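PDB 3QFH: epidermin leader peptide processing serine protease EpiP from Staphylococcus aureus subsp. aureus, which probably cleaves the leader peptide from the precursor of the lantibiotic epidermin, as a serine endopeptidase of the subtilase family. Local coordinates for residues V133-K141 with T369-I377. Numbering follows the deposited sequence.
Sequences VMKNHDDLK and TTANNGRYI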
# COMPACT_ATOMS: atom_id res chain seq x y z
N VAL A 133 7.12 -5.97 -10.14
CA VAL A 133 8.32 -6.47 -9.49
C VAL A 133 9.26 -7.12 -10.51
O VAL A 133 8.83 -7.64 -11.55
CB VAL A 133 7.98 -7.55 -8.41
CG1 VAL A 133 7.39 -8.82 -9.07
CG2 VAL A 133 9.22 -7.92 -7.59
N MET A 134 10.56 -7.05 -10.21
CA MET A 134 11.54 -7.75 -11.02
C MET A 134 11.48 -9.20 -10.50
O MET A 134 12.17 -9.54 -9.55
CB MET A 134 12.92 -7.15 -10.81
CG MET A 134 13.96 -7.85 -11.65
SD MET A 134 15.60 -7.28 -11.34
CE MET A 134 16.53 -8.55 -12.29
N LYS A 135 10.63 -10.03 -11.09
CA LYS A 135 10.44 -11.39 -10.59
C LYS A 135 11.72 -12.25 -10.64
O LYS A 135 11.84 -13.21 -9.92
CB LYS A 135 9.32 -12.10 -11.35
CG LYS A 135 9.64 -12.46 -12.78
CD LYS A 135 8.42 -13.01 -13.45
CE LYS A 135 8.75 -13.65 -14.78
NZ LYS A 135 7.56 -14.38 -15.28
N ASN A 136 12.68 -11.88 -11.48
CA ASN A 136 13.93 -12.63 -11.59
C ASN A 136 15.09 -12.06 -10.76
O ASN A 136 16.21 -12.49 -10.91
CB ASN A 136 14.32 -12.79 -13.08
CG ASN A 136 13.33 -13.67 -13.85
OD1 ASN A 136 12.72 -14.58 -13.28
ND2 ASN A 136 13.16 -13.39 -15.13
N HIS A 137 14.81 -11.13 -9.85
CA HIS A 137 15.85 -10.64 -8.96
C HIS A 137 16.28 -11.84 -8.12
O HIS A 137 15.42 -12.54 -7.61
CB HIS A 137 15.31 -9.55 -8.04
CG HIS A 137 16.37 -8.81 -7.30
ND1 HIS A 137 17.14 -9.40 -6.32
CD2 HIS A 137 16.77 -7.52 -7.37
CE1 HIS A 137 18.00 -8.50 -5.84
NE2 HIS A 137 17.79 -7.36 -6.47
N ASP A 138 17.59 -12.05 -7.98
CA ASP A 138 18.12 -13.21 -7.22
C ASP A 138 17.58 -13.34 -5.78
O ASP A 138 17.38 -14.44 -5.29
CB ASP A 138 19.66 -13.17 -7.17
CG ASP A 138 20.31 -13.49 -8.51
OD1 ASP A 138 19.63 -13.94 -9.46
OD2 ASP A 138 21.55 -13.30 -8.62
N ASP A 139 17.35 -12.22 -5.10
CA ASP A 139 16.81 -12.25 -3.74
C ASP A 139 15.28 -12.40 -3.67
O ASP A 139 14.74 -12.66 -2.60
CB ASP A 139 17.20 -10.99 -2.98
CG ASP A 139 18.69 -10.87 -2.78
OD1 ASP A 139 19.44 -11.80 -3.18
OD2 ASP A 139 19.12 -9.86 -2.20
N LEU A 140 14.59 -12.29 -4.80
CA LEU A 140 13.12 -12.36 -4.78
C LEU A 140 12.53 -13.52 -5.55
O LEU A 140 11.37 -13.83 -5.34
CB LEU A 140 12.53 -11.10 -5.42
CG LEU A 140 12.93 -9.75 -4.85
CD1 LEU A 140 12.35 -8.65 -5.73
CD2 LEU A 140 12.45 -9.63 -3.42
N LYS A 141 13.29 -14.15 -6.44
CA LYS A 141 12.71 -15.15 -7.32
C LYS A 141 12.10 -16.35 -6.61
O LYS A 141 11.09 -16.88 -7.05
CB LYS A 141 13.71 -15.59 -8.41
CG LYS A 141 14.98 -16.28 -7.88
CD LYS A 141 16.01 -16.50 -9.00
CE LYS A 141 17.29 -17.16 -8.47
NZ LYS A 141 18.28 -17.43 -9.57
N THR A 369 17.63 -1.65 -0.08
CA THR A 369 16.64 -2.62 -0.54
C THR A 369 16.98 -3.09 -1.94
O THR A 369 17.93 -2.59 -2.56
CB THR A 369 15.19 -2.04 -0.47
OG1 THR A 369 14.22 -3.10 -0.61
CG2 THR A 369 14.96 -0.94 -1.49
N THR A 370 16.23 -4.08 -2.40
CA THR A 370 16.37 -4.62 -3.74
C THR A 370 15.92 -3.62 -4.79
O THR A 370 14.86 -2.99 -4.66
CB THR A 370 15.50 -5.88 -3.89
OG1 THR A 370 14.16 -5.59 -3.47
CG2 THR A 370 16.05 -7.01 -3.05
N ALA A 371 16.72 -3.52 -5.86
CA ALA A 371 16.46 -2.61 -6.96
C ALA A 371 16.04 -3.35 -8.23
O ALA A 371 16.29 -4.56 -8.43
CB ALA A 371 17.68 -1.71 -7.22
N ASN A 372 15.41 -2.60 -9.11
CA ASN A 372 14.89 -3.12 -10.36
C ASN A 372 15.96 -3.38 -11.45
O ASN A 372 15.62 -3.61 -12.62
CB ASN A 372 13.79 -2.16 -10.83
CG ASN A 372 12.94 -2.73 -11.90
OD1 ASN A 372 12.67 -3.95 -11.91
ND2 ASN A 372 12.48 -1.86 -12.82
N ASN A 373 17.24 -3.31 -11.07
CA ASN A 373 18.35 -3.63 -11.93
C ASN A 373 19.00 -4.96 -11.50
O ASN A 373 20.06 -5.31 -11.98
CB ASN A 373 19.39 -2.50 -11.95
CG ASN A 373 19.99 -2.25 -10.59
OD1 ASN A 373 19.71 -2.99 -9.64
ND2 ASN A 373 20.82 -1.21 -10.48
N GLY A 374 18.37 -5.66 -10.57
CA GLY A 374 18.88 -6.94 -10.06
C GLY A 374 19.88 -6.78 -8.93
O GLY A 374 20.39 -7.77 -8.39
N ARG A 375 20.15 -5.53 -8.57
CA ARG A 375 21.08 -5.21 -7.52
C ARG A 375 20.36 -4.49 -6.37
O ARG A 375 19.24 -4.88 -6.00
CB ARG A 375 22.29 -4.41 -8.09
CG ARG A 375 22.99 -5.15 -9.23
CD ARG A 375 24.32 -4.51 -9.71
NE ARG A 375 24.19 -3.14 -10.18
CZ ARG A 375 23.74 -2.79 -11.38
NH1 ARG A 375 23.35 -3.70 -12.27
NH2 ARG A 375 23.68 -1.51 -11.71
N TYR A 376 20.99 -3.47 -5.79
CA TYR A 376 20.46 -2.81 -4.60
C TYR A 376 20.46 -1.29 -4.73
O TYR A 376 21.13 -0.73 -5.58
CB TYR A 376 21.26 -3.29 -3.37
CG TYR A 376 21.28 -4.80 -3.36
CD1 TYR A 376 20.20 -5.51 -2.88
CD2 TYR A 376 22.33 -5.51 -3.96
CE1 TYR A 376 20.17 -6.88 -2.94
CE2 TYR A 376 22.31 -6.89 -4.04
CZ TYR A 376 21.23 -7.57 -3.51
OH TYR A 376 21.18 -8.94 -3.57
N ILE A 377 19.65 -0.66 -3.90
CA ILE A 377 19.52 0.78 -3.89
C ILE A 377 19.16 1.25 -2.48
O ILE A 377 18.53 0.52 -1.71
CB ILE A 377 18.42 1.23 -4.91
CG1 ILE A 377 18.36 2.75 -5.05
CG2 ILE A 377 17.07 0.71 -4.50
CD1 ILE A 377 17.34 3.24 -6.13
O HOH W 1 19.56 -10.34 -9.03
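His-137 packs its imidazole against the connecting loop of the beta hairpin formed by strands 367-370 and 376-379, where NE2 donates to Arg-375 O at 2.9 Å. The bond is almost straight (178°), lies in the ring plane and uses a lone pair in the carbonyl plane; the same oxygen also accepts from Ala-371 N within the hairpin. Thr-370 CG2 makes a CH-pi contact over one ring face, 4.0 Å from the centroid of the His-137 ring, while Gly-374 O sits above the opposite face near the rim, on the same side as a water that links it to Asp-138 N. Ala-371 O lies at the ring edge, 3.2 Å from His-137 CD2. The imidazole also forms an offset edge-to-face pair with Tyr-376, planes at 73°. Beyond it, Tyr-376 OH donates to Asp-139 OD2 at 2.6 Å, meeting the carboxylate from above its plane. Met-134, extended with CG anti to the backbone N (chi1 -180°), runs its thioether alongside the turn 371-374, bringing SD to 3.3 Å from Gly-374 N.

Asp-139 N donates to His-137 ND1 in the ring plane; together with the NE2 bond, this fixes the rotation of the ring. Backbone N atoms of Lys-190 and Leu-191 hold the Asp-139 carboxylate, whereas Thr-370 OG1 hydrogen-bonds to the backbone O of Thr-179 on helix 177-186. The contact thus joins the loop after strand 126-130 to the hairpin preceding helix 382-400 of the subtilisin-like domain. With ND1 accepting and NE2 donating, His-137 is consistent with a neutral imidazole carrying its proton on NE2; a proton on ND1 would face the Asp-139 N-H, so the doubly protonated form is probably disfavoured here.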